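Local coordinates for protein MgGH51 (Meripilus giganteus, PDB 6ZPV) that catalyses the hydrolysis of terminal non-reducing alpha-L-arabinofuranosyl residues, as a fungal glycoside hydrolase of family GH51, at residues A114-R119 with A193-F198; E36-R41 with F96-F101; T577-T582 with P599-I604. One frame throughout, in Å; residues are numbered along the deposited sequence. Where two conformers were deposited one is given.

Contact 1: A114-R119 with A193-F198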
loop_
_atom_site.group_PDB
_atom_site.type_symbol
_atom_site.label_atom_id
_atom_site.label_comp_id
_atom_site.label_asym_id
_atom_site.label_seq_id
_atom_site.Cartn_x
_atom_site.Cartn_y
_atom_site.Cartn_z
ATOM N N ALA A 114 -16.926 17.974 -0.456
ATOM C CA ALA A 114 -16.825 18.179 -1.912
ATOM C C ALA A 114 -16.141 19.510 -2.170
ATOM O O ALA A 114 -16.423 20.515 -1.467
ATOM C CB ALA A 114 -18.193 18.209 -2.532
ATOM N N SER A 115 -15.332 19.584 -3.197
ATOM C CA SER A 115 -14.776 20.871 -3.613
ATOM C C SER A 115 -14.490 20.819 -5.124
ATOM O O SER A 115 -14.340 19.756 -5.753
ATOM C CB SER A 115 -13.576 21.222 -2.810
ATOM O OG SER A 115 -12.492 20.321 -3.042
ATOM N N LEU A 116 -14.345 22.006 -5.689
ATOM C CA LEU A 116 -14.015 22.193 -7.096
ATOM C C LEU A 116 -13.545 23.623 -7.302
ATOM O O LEU A 116 -13.796 24.483 -6.450
ATOM C CB LEU A 116 -15.177 21.837 -8.010
ATOM C CG LEU A 116 -16.480 22.623 -7.827
ATOM C CD1 LEU A 116 -16.427 24.017 -8.458
ATOM C CD2 LEU A 116 -17.647 21.872 -8.412
ATOM N N PHE A 117 -12.915 23.882 -8.429
ATOM C CA PHE A 117 -12.624 25.233 -8.913
ATOM C C PHE A 117 -13.430 25.465 -10.160
ATOM O O PHE A 117 -13.536 24.557 -11.020
ATOM C CB PHE A 117 -11.132 25.409 -9.143
ATOM C CG PHE A 117 -10.279 25.515 -7.913
ATOM C CD1 PHE A 117 -9.968 24.370 -7.177
ATOM C CD2 PHE A 117 -9.788 26.720 -7.471
ATOM C CE1 PHE A 117 -9.176 24.443 -6.034
ATOM C CE2 PHE A 117 -9.027 26.797 -6.332
ATOM C CZ PHE A 117 -8.730 25.662 -5.618
ATOM N N PHE A 118 -13.875 26.703 -10.360
ATOM C CA PHE A 118 -14.562 27.069 -11.595
ATOM C C PHE A 118 -14.218 28.491 -12.012
ATOM O O PHE A 118 -13.836 29.316 -11.173
ATOM C CB PHE A 118 -16.097 26.934 -11.507
ATOM C CG PHE A 118 -16.799 28.048 -10.763
ATOM C CD1 PHE A 118 -16.796 28.144 -9.368
ATOM C CD2 PHE A 118 -17.373 29.100 -11.465
ATOM C CE1 PHE A 118 -17.356 29.218 -8.715
ATOM C CE2 PHE A 118 -17.935 30.187 -10.815
ATOM C CZ PHE A 118 -17.923 30.247 -9.428
ATOM N N ARG A 119 -14.431 28.801 -13.266
ATOM C CA ARG A 119 -14.537 30.192 -13.767
ATOM C C ARG A 119 -15.412 30.207 -14.979
ATOM O O ARG A 119 -15.467 29.217 -15.705
ATOM C CB ARG A 119 -13.159 30.792 -14.073
ATOM C CG ARG A 119 -12.449 30.219 -15.291
ATOM C CD ARG A 119 -11.055 30.788 -15.591
ATOM N NE ARG A 119 -10.377 30.044 -16.779
ATOM C CZ ARG A 119 -10.413 30.561 -17.959
ATOM N NH1 ARG A 119 -10.986 31.769 -18.094
ATOM N NH2 ARG A 119 -9.841 30.082 -18.981
ATOM N N ALA A 193 -11.962 22.764 -12.729
ATOM C CA ALA A 193 -10.679 22.097 -12.507
ATOM C C ALA A 193 -10.633 21.593 -11.076
ATOM O O ALA A 193 -11.357 22.091 -10.210
ATOM C CB ALA A 193 -9.504 23.036 -12.793
ATOM N N MET A 194 -9.696 20.665 -10.837
ATOM C CA MET A 194 -9.330 20.271 -9.459
ATOM C C MET A 194 -10.576 19.971 -8.618
ATOM O O MET A 194 -10.825 20.577 -7.573
ATOM C CB MET A 194 -8.434 21.338 -8.810
ATOM C CG MET A 194 -7.756 20.984 -7.527
ATOM S SD MET A 194 -6.753 19.466 -7.544
ATOM C CE MET A 194 -7.826 18.327 -6.649
ATOM N N PHE A 195 -11.296 18.939 -9.027
ATOM C CA PHE A 195 -12.420 18.416 -8.226
ATOM C C PHE A 195 -11.917 17.530 -7.113
ATOM O O PHE A 195 -10.871 16.889 -7.235
ATOM C CB PHE A 195 -13.318 17.567 -9.123
ATOM C CG PHE A 195 -14.039 18.290 -10.233
ATOM C CD1 PHE A 195 -15.316 18.811 -10.015
ATOM C CD2 PHE A 195 -13.518 18.402 -11.506
ATOM C CE1 PHE A 195 -16.065 19.401 -11.035
ATOM C CE2 PHE A 195 -14.259 19.006 -12.531
ATOM C CZ PHE A 195 -15.513 19.504 -12.298
ATOM N N SER A 196 -12.731 17.390 -6.068
ATOM C CA SER A 196 -12.398 16.444 -5.003
ATOM C C SER A 196 -13.647 16.056 -4.206
ATOM O O SER A 196 -14.496 16.926 -3.938
ATOM C CB SER A 196 -11.361 17.047 -4.061
ATOM O OG SER A 196 -11.007 16.163 -2.993
ATOM N N LEU A 197 -13.735 14.803 -3.791
ATOM C CA LEU A 197 -14.744 14.359 -2.859
ATOM C C LEU A 197 -14.118 13.395 -1.866
ATOM O O LEU A 197 -13.607 12.344 -2.280
ATOM C CB LEU A 197 -15.929 13.683 -3.574
ATOM C CG LEU A 197 -17.074 13.260 -2.660
ATOM C CD1 LEU A 197 -17.854 14.433 -2.128
ATOM C CD2 LEU A 197 -18.017 12.288 -3.347
ATOM N N PHE A 198 -14.154 13.757 -0.594
ATOM C CA PHE A 198 -13.612 12.901 0.475
ATOM C C PHE A 198 -14.680 12.438 1.428
ATOM O O PHE A 198 -15.550 13.242 1.822
ATOM C CB PHE A 198 -12.530 13.620 1.308
ATOM C CG PHE A 198 -11.125 13.456 0.799
ATOM C CD1 PHE A 198 -10.739 13.979 -0.424
ATOM C CD2 PHE A 198 -10.177 12.771 1.503
ATOM C CE1 PHE A 198 -9.450 13.806 -0.896
ATOM C CE2 PHE A 198 -8.893 12.585 1.053
ATOM C CZ PHE A 198 -8.547 13.142 -0.168
HETATM O O HOH W 1 -10.714 21.349 -4.872
#
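L116 and F195 meet where the pairing of two antiparallel strands slips by one residue, and here the bump is the leucine branch, laid against one side of the phenylalanine. The leucine comes at the ring obliquely: its CB lies 3.6 Å from F195 CD1, and its CD2 rests 3.9 Å from F195 CE1. With CG held between the backbone N and the carbonyl carbon (chi1 60°), L116 carries CD2 across to the ring at CE1. W57 meets the same ring with its plane at about 45°. With an alanine in place of F195, L116 would probably lose the surface that supports CB and CD2 and be freer to turn, and W57 would be left without its aromatic neighbour.

The slip itself is a beta bulge. S115 and S196 form one hydrogen-bonded pair, F117 and A193 form the next, and between them M194 and F195 together stand opposite the single residue L116. M194 takes up the extra length with positive phi and psi. Its side chain fills the space alongside F117, both pointing the same way, with M194 CB 3.8 Å from F117 CD1 and M194 CG 4.0 Å from F117 CE1. The carbonyl oxygen of M194 sits in the plane of the F117 ring, at its edge. It also accepts a bond of 2.8 Å from a water that is hydrogen-bonded to S115 OG. That hydroxyl packs on S196 CB at 3.6 Å, while S196 OG is hydrogen-bonded to E36. At the other face, L197 brings CD1 against the small A114, 3.8 Å from its CB; F176 of the facing sheet of the beta-sandwich touches both.

Contact 2: E36-R41 with F96-F101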
loop_
_atom_site.group_PDB
_atom_site.type_symbol
_atom_site.label_atom_id
_atom_site.label_comp_id
_atom_site.label_asym_id
_atom_site.label_seq_id
_atom_site.Cartn_x
_atom_site.Cartn_y
_atom_site.Cartn_z
ATOM N N GLU A 36 -9.633 9.814 -1.510
ATOM C CA GLU A 36 -10.334 10.526 -2.577
ATOM C C GLU A 36 -11.283 9.604 -3.311
ATOM O O GLU A 36 -10.898 8.469 -3.739
ATOM C CB GLU A 36 -9.300 11.093 -3.557
ATOM C CG GLU A 36 -9.879 11.641 -4.839
ATOM C CD GLU A 36 -10.746 12.895 -4.636
ATOM O OE1 GLU A 36 -10.163 13.904 -4.132
ATOM O OE2 GLU A 36 -11.949 12.854 -4.930
ATOM N N LEU A 37 -12.491 10.052 -3.602
ATOM C CA LEU A 37 -13.530 9.232 -4.234
ATOM C C LEU A 37 -13.698 9.487 -5.719
ATOM O O LEU A 37 -14.330 8.632 -6.394
ATOM C CB LEU A 37 -14.873 9.527 -3.515
ATOM C CG LEU A 37 -14.881 9.107 -2.066
ATOM C CD1 LEU A 37 -16.106 9.617 -1.332
ATOM C CD2 LEU A 37 -14.754 7.602 -1.930
ATOM N N LEU A 38 -13.230 10.606 -6.239
ATOM C CA LEU A 38 -13.397 10.928 -7.645
ATOM C C LEU A 38 -12.205 10.417 -8.458
ATOM O O LEU A 38 -11.062 10.703 -8.092
ATOM C CB LEU A 38 -13.575 12.421 -7.891
ATOM C CG LEU A 38 -14.626 13.101 -7.027
ATOM C CD1 LEU A 38 -14.755 14.555 -7.396
ATOM C CD2 LEU A 38 -15.972 12.418 -7.120
ATOM N N GLN A 39 -12.452 9.702 -9.525
ATOM C CA GLN A 39 -11.406 9.190 -10.422
ATOM C C GLN A 39 -11.114 10.279 -11.467
ATOM O O GLN A 39 -12.012 10.954 -11.931
ATOM C CB GLN A 39 -11.798 7.854 -11.014
ATOM C CG GLN A 39 -10.785 7.291 -11.958
ATOM C CD GLN A 39 -11.048 5.881 -12.425
ATOM O OE1 GLN A 39 -12.210 5.317 -12.293
ATOM N NE2 GLN A 39 -10.080 5.295 -13.031
ATOM N N ASN A 40 -9.851 10.433 -11.837
ATOM C CA ASN A 40 -9.480 11.433 -12.847
ATOM C C ASN A 40 -9.970 12.829 -12.392
ATOM O O ASN A 40 -10.575 13.594 -13.182
ATOM C CB ASN A 40 -9.998 11.031 -14.241
ATOM C CG ASN A 40 -9.547 11.931 -15.371
ATOM O OD1 ASN A 40 -8.474 12.577 -15.280
ATOM N ND2 ASN A 40 -10.312 11.922 -16.476
ATOM N N ARG A 41 -9.715 13.147 -11.133
ATOM C CA ARG A 41 -10.324 14.309 -10.476
ATOM C C ARG A 41 -9.879 15.651 -11.035
ATOM O O ARG A 41 -10.586 16.647 -10.895
ATOM C CB ARG A 41 -10.078 14.268 -8.983
ATOM C CG ARG A 41 -8.643 14.551 -8.542
ATOM C CD ARG A 41 -8.474 14.468 -7.033
ATOM N NE ARG A 41 -7.124 14.705 -6.637
ATOM C CZ ARG A 41 -6.639 14.531 -5.419
ATOM N NH1 ARG A 41 -7.439 14.193 -4.413
ATOM N NH2 ARG A 41 -5.347 14.712 -5.160
ATOM N N PHE A 96 -22.928 17.051 -14.908
ATOM C CA PHE A 96 -22.070 15.891 -15.197
ATOM C C PHE A 96 -21.899 15.084 -13.899
ATOM O O PHE A 96 -22.092 15.593 -12.801
ATOM C CB PHE A 96 -20.736 16.339 -15.800
ATOM C CG PHE A 96 -20.104 17.481 -15.066
ATOM C CD1 PHE A 96 -19.239 17.283 -13.995
ATOM C CD2 PHE A 96 -20.326 18.806 -15.484
ATOM C CE1 PHE A 96 -18.683 18.355 -13.348
ATOM C CE2 PHE A 96 -19.778 19.869 -14.809
ATOM C CZ PHE A 96 -18.951 19.638 -13.744
ATOM N N THR A 97 -21.524 13.827 -14.081
ATOM C CA THR A 97 -21.215 12.879 -13.017
ATOM C C THR A 97 -19.766 12.396 -13.096
ATOM O O THR A 97 -19.176 12.388 -14.176
ATOM C CB THR A 97 -22.186 11.693 -12.986
ATOM O OG1 THR A 97 -22.065 10.985 -14.217
ATOM C CG2 THR A 97 -23.613 12.091 -12.728
ATOM N N ASN A 98 -19.302 11.944 -11.939
ATOM C CA ASN A 98 -18.066 11.155 -11.846
ATOM C C ASN A 98 -18.459 9.812 -11.218
ATOM O O ASN A 98 -19.060 9.808 -10.121
ATOM C CB ASN A 98 -16.996 11.848 -10.982
ATOM C CG ASN A 98 -15.646 11.160 -11.029
ATOM O OD1 ASN A 98 -15.470 10.118 -10.365
ATOM N ND2 ASN A 98 -14.717 11.736 -11.771
ATOM N N GLU A 99 -18.100 8.711 -11.869
ATOM C CA GLU A 99 -18.509 7.373 -11.432
ATOM C C GLU A 99 -17.621 6.848 -10.310
ATOM O O GLU A 99 -17.834 5.691 -9.874
ATOM C CB GLU A 99 -18.485 6.417 -12.633
ATOM C CG GLU A 99 -17.084 6.123 -13.163
ATOM C CD GLU A 99 -17.044 5.211 -14.364
ATOM O OE1 GLU A 99 -16.598 4.053 -14.202
ATOM O OE2 GLU A 99 -17.510 5.583 -15.455
ATOM N N GLY A 100 -16.610 7.585 -9.870
ATOM C CA GLY A 100 -15.701 7.097 -8.839
ATOM C C GLY A 100 -14.746 6.067 -9.420
ATOM O O GLY A 100 -14.556 5.943 -10.645
ATOM N N PHE A 101 -14.106 5.325 -8.488
ATOM C CA PHE A 101 -13.280 4.153 -8.839
ATOM C C PHE A 101 -14.208 2.950 -8.811
ATOM O O PHE A 101 -14.351 2.232 -7.797
ATOM C CB PHE A 101 -12.118 4.041 -7.849
ATOM C CG PHE A 101 -11.146 5.203 -7.945
ATOM C CD1 PHE A 101 -10.095 5.160 -8.834
ATOM C CD2 PHE A 101 -11.297 6.300 -7.128
ATOM C CE1 PHE A 101 -9.185 6.204 -8.901
ATOM C CE2 PHE A 101 -10.404 7.359 -7.191
ATOM C CZ PHE A 101 -9.342 7.297 -8.073
HETATM O O HOH W 2 -14.726 6.022 -5.722
#
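Q39 lays its aliphatic chain across the F101 ring, and N98 grips the same residue by its backbone. Q39 CB stands 3.7 Å above the ring centroid, only 10° off the normal, in a CH-pi contact; CG follows towards the rim, 3.6 Å from F101 CE1. The N98 amide works in both directions. Its ND2 gives a nearly straight bond of 2.8 Å to Q39 O, in the plane of both groups, while OD1 takes the longer bond from Q39 N at 3.2 Å. That oxygen also accepts from G100 N at 2.8 Å, forming an Asx turn, and the two donors approach from opposite faces of the amide plane, which should hold the group against rotation. A water joins L37 O to F101 N.

Behind this shell, E36 OE2 accepts from L38 N through its anti lone pair, and E36 OE1 receives R41 NH1 in a salt bridge. E36 thus ties the loop to itself, and through S196 OG and L197 N to strand 189-198. The loop lies between helix 29-33 and strand 57-60; L38 packs on F176 of strand 174-181 and on F195 and L197, while N98 ends strand 93-98 and touches W57.

Contact 3: T577-T582 with P599-I604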
loop_
_atom_site.group_PDB
_atom_site.type_symbol
_atom_site.label_atom_id
_atom_site.label_comp_id
_atom_site.label_asym_id
_atom_site.label_seq_id
_atom_site.Cartn_x
_atom_site.Cartn_y
_atom_site.Cartn_z
ATOM N N THR A 577 -3.578 -20.329 24.688
ATOM C CA THR A 577 -4.471 -20.032 23.619
ATOM C C THR A 577 -4.020 -20.740 22.348
ATOM O O THR A 577 -2.822 -20.968 22.151
ATOM C CB THR A 577 -4.647 -18.544 23.399
ATOM O OG1 THR A 577 -3.411 -18.099 22.873
ATOM C CG2 THR A 577 -5.079 -17.795 24.649
ATOM N N LEU A 578 -4.998 -21.092 21.510
ATOM C CA LEU A 578 -4.786 -21.695 20.204
ATOM C C LEU A 578 -5.488 -20.841 19.157
ATOM O O LEU A 578 -6.700 -20.570 19.299
ATOM C CB LEU A 578 -5.325 -23.131 20.180
ATOM C CG LEU A 578 -5.325 -23.833 18.821
ATOM C CD1 LEU A 578 -3.926 -24.021 18.233
ATOM C CD2 LEU A 578 -6.072 -25.173 18.876
ATOM N N GLN A 579 -4.795 -20.482 18.094
ATOM C CA GLN A 579 -5.388 -19.782 16.929
ATOM C C GLN A 579 -5.045 -20.614 15.716
ATOM O O GLN A 579 -3.878 -20.904 15.516
ATOM C CB GLN A 579 -4.785 -18.363 16.809
ATOM C CG GLN A 579 -4.979 -17.521 18.052
ATOM C CD GLN A 579 -4.183 -16.238 18.029
ATOM O OE1 GLN A 579 -3.098 -16.089 18.730
ATOM N NE2 GLN A 579 -4.692 -15.331 17.306
ATOM N N VAL A 580 -6.056 -20.959 14.912
ATOM C CA VAL A 580 -5.855 -21.872 13.762
ATOM C C VAL A 580 -6.506 -21.278 12.520
ATOM O O VAL A 580 -7.701 -20.936 12.558
ATOM C CB VAL A 580 -6.523 -23.245 14.014
ATOM C CG1 VAL A 580 -6.263 -24.238 12.902
ATOM C CG2 VAL A 580 -6.123 -23.849 15.323
ATOM N N LEU A 581 -5.754 -21.229 11.450
ATOM C CA LEU A 581 -6.204 -20.890 10.103
ATOM C C LEU A 581 -6.082 -22.145 9.228
ATOM O O LEU A 581 -4.946 -22.637 9.051
ATOM C CB LEU A 581 -5.342 -19.767 9.552
ATOM C CG LEU A 581 -5.704 -19.277 8.148
ATOM C CD1 LEU A 581 -6.950 -18.399 8.192
ATOM C CD2 LEU A 581 -4.514 -18.489 7.581
ATOM N N THR A 582 -7.177 -22.653 8.727
ATOM C CA THR A 582 -7.134 -23.885 7.917
ATOM C C THR A 582 -8.386 -23.944 7.041
ATOM O O THR A 582 -9.243 -23.055 7.126
ATOM C CB THR A 582 -6.981 -25.140 8.788
ATOM O OG1 THR A 582 -6.701 -26.286 7.992
ATOM C CG2 THR A 582 -8.180 -25.442 9.621
ATOM N N PRO A 599 -9.613 -17.287 10.914
ATOM C CA PRO A 599 -9.001 -18.028 12.007
ATOM C C PRO A 599 -10.033 -18.327 13.108
ATOM O O PRO A 599 -10.980 -17.551 13.308
ATOM C CB PRO A 599 -7.893 -17.100 12.505
ATOM C CG PRO A 599 -7.936 -15.920 11.784
ATOM C CD PRO A 599 -9.034 -15.958 10.738
ATOM N N LYS A 600 -9.790 -19.379 13.849
ATOM C CA LYS A 600 -10.565 -19.757 15.033
ATOM C C LYS A 600 -9.652 -19.739 16.234
ATOM O O LYS A 600 -8.544 -20.285 16.197
ATOM C CB LYS A 600 -11.186 -21.144 14.826
ATOM C CG LYS A 600 -11.996 -21.291 13.523
ATOM C CD LYS A 600 -13.081 -20.317 13.123
ATOM C CE LYS A 600 -13.727 -20.564 11.759
ATOM N NZ LYS A 600 -15.078 -19.923 11.753
ATOM N N THR A 601 -10.122 -19.122 17.310
ATOM C CA THR A 601 -9.400 -18.984 18.569
ATOM C C THR A 601 -10.078 -19.801 19.687
ATOM O O THR A 601 -11.319 -19.815 19.766
ATOM C CB THR A 601 -9.204 -17.531 19.002
ATOM O OG1 THR A 601 -8.550 -16.790 17.945
ATOM C CG2 THR A 601 -8.460 -17.383 20.309
ATOM N N SER A 602 -9.267 -20.450 20.486
ATOM C CA SER A 602 -9.736 -21.268 21.615
ATOM C C SER A 602 -8.703 -21.258 22.722
ATOM O O SER A 602 -7.586 -20.777 22.528
ATOM C CB SER A 602 -10.047 -22.676 21.133
ATOM O OG SER A 602 -8.886 -23.305 20.613
ATOM N N THR A 603 -9.052 -21.897 23.845
ATOM C CA THR A 603 -8.108 -22.197 24.940
ATOM C C THR A 603 -8.003 -23.695 25.084
ATOM O O THR A 603 -9.007 -24.430 24.953
ATOM C CB THR A 603 -8.490 -21.471 26.228
ATOM O OG1 THR A 603 -9.898 -21.590 26.532
ATOM C CG2 THR A 603 -8.235 -19.991 26.049
ATOM N N ILE A 604 -6.812 -24.157 25.412
ATOM C CA ILE A 604 -6.459 -25.584 25.501
ATOM C C ILE A 604 -5.607 -25.806 26.735
ATOM O O ILE A 604 -4.905 -24.890 27.239
ATOM C CB ILE A 604 -5.721 -26.053 24.229
ATOM C CG1 ILE A 604 -4.454 -25.249 24.000
ATOM C CG2 ILE A 604 -6.658 -26.114 23.011
ATOM C CD1 ILE A 604 -3.509 -25.869 23.014
#
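Q579 and T601 lie side by side on one face of a regular antiparallel strand pair, their side chains pointing the same way, with T601 OG1 3.6 Å from Q579 CG. T601 has its OG1 anti to the carbonyl carbon (chi1 -55°), which turns the hydroxyl, rather than the methyl, closest to the glutamine chain. Further along this face T577 and T603 cross at an angle and meet through their methyls, CG2 to CG2 at 4.1 Å. At the opposite end of the pair, L581 runs alongside P599, its CD1 4.1 Å from the proline CD.

On the other face S602 OG sits beside L578, 3.6 Å from its CB. The leucine tip extends past it, L578 CD2 coming within 4.3 Å of I604 CG2 in a loose apolar contact. V580 and K600 pair on this face too, but the lysine bends at chi2 and carries its amine off from the strand pair.

Backbone bonds fix the register that pairs these residues. L578 and S602 exchange two, as do V580 and K600, and the L578 N to S602 O bond is nearly straight at 172°. Between them the alpha carbons of T601 and Q579 make CH...O contacts to L578 O and K600 O, respectively. The result is a beta-hairpin with a long connection, the two segments running antiparallel at 152°.

Both segments belong to the C-terminal domain of the arabinofuranosidase family. Strand 600-605 forms one edge of its antiparallel sheet, while strand 575-582 is paired on its other side with strand 618-625. Helix 507-517 covers the side of Q579, L581 and P599, through L514 and F510, whereas Y612 of strand 609-614 lies against L578 and V580.

Read from the N terminus, contact 2 comes first, closing a loop of 54 residues from the irregular segment after helix 29-33 to the end of strand 93-98. Strand 112-119 follows, and contact 1 closes 73 further residues, rich in strand, at strand 189-198. Contact 3 closes a short loop of 16 residues near the C terminus. The three loops run in series, neither nested nor crossing. Contacts 1 and 2 nevertheless touch, through L197 O with L37 N and F195 against F96, so they join segment 36-41 to both sheets of the sandwich. Contact 3 lies about 27 Å from contact 2 between nearest atoms, in a separate antiparallel sheet built mostly from the C-terminal part of the chain.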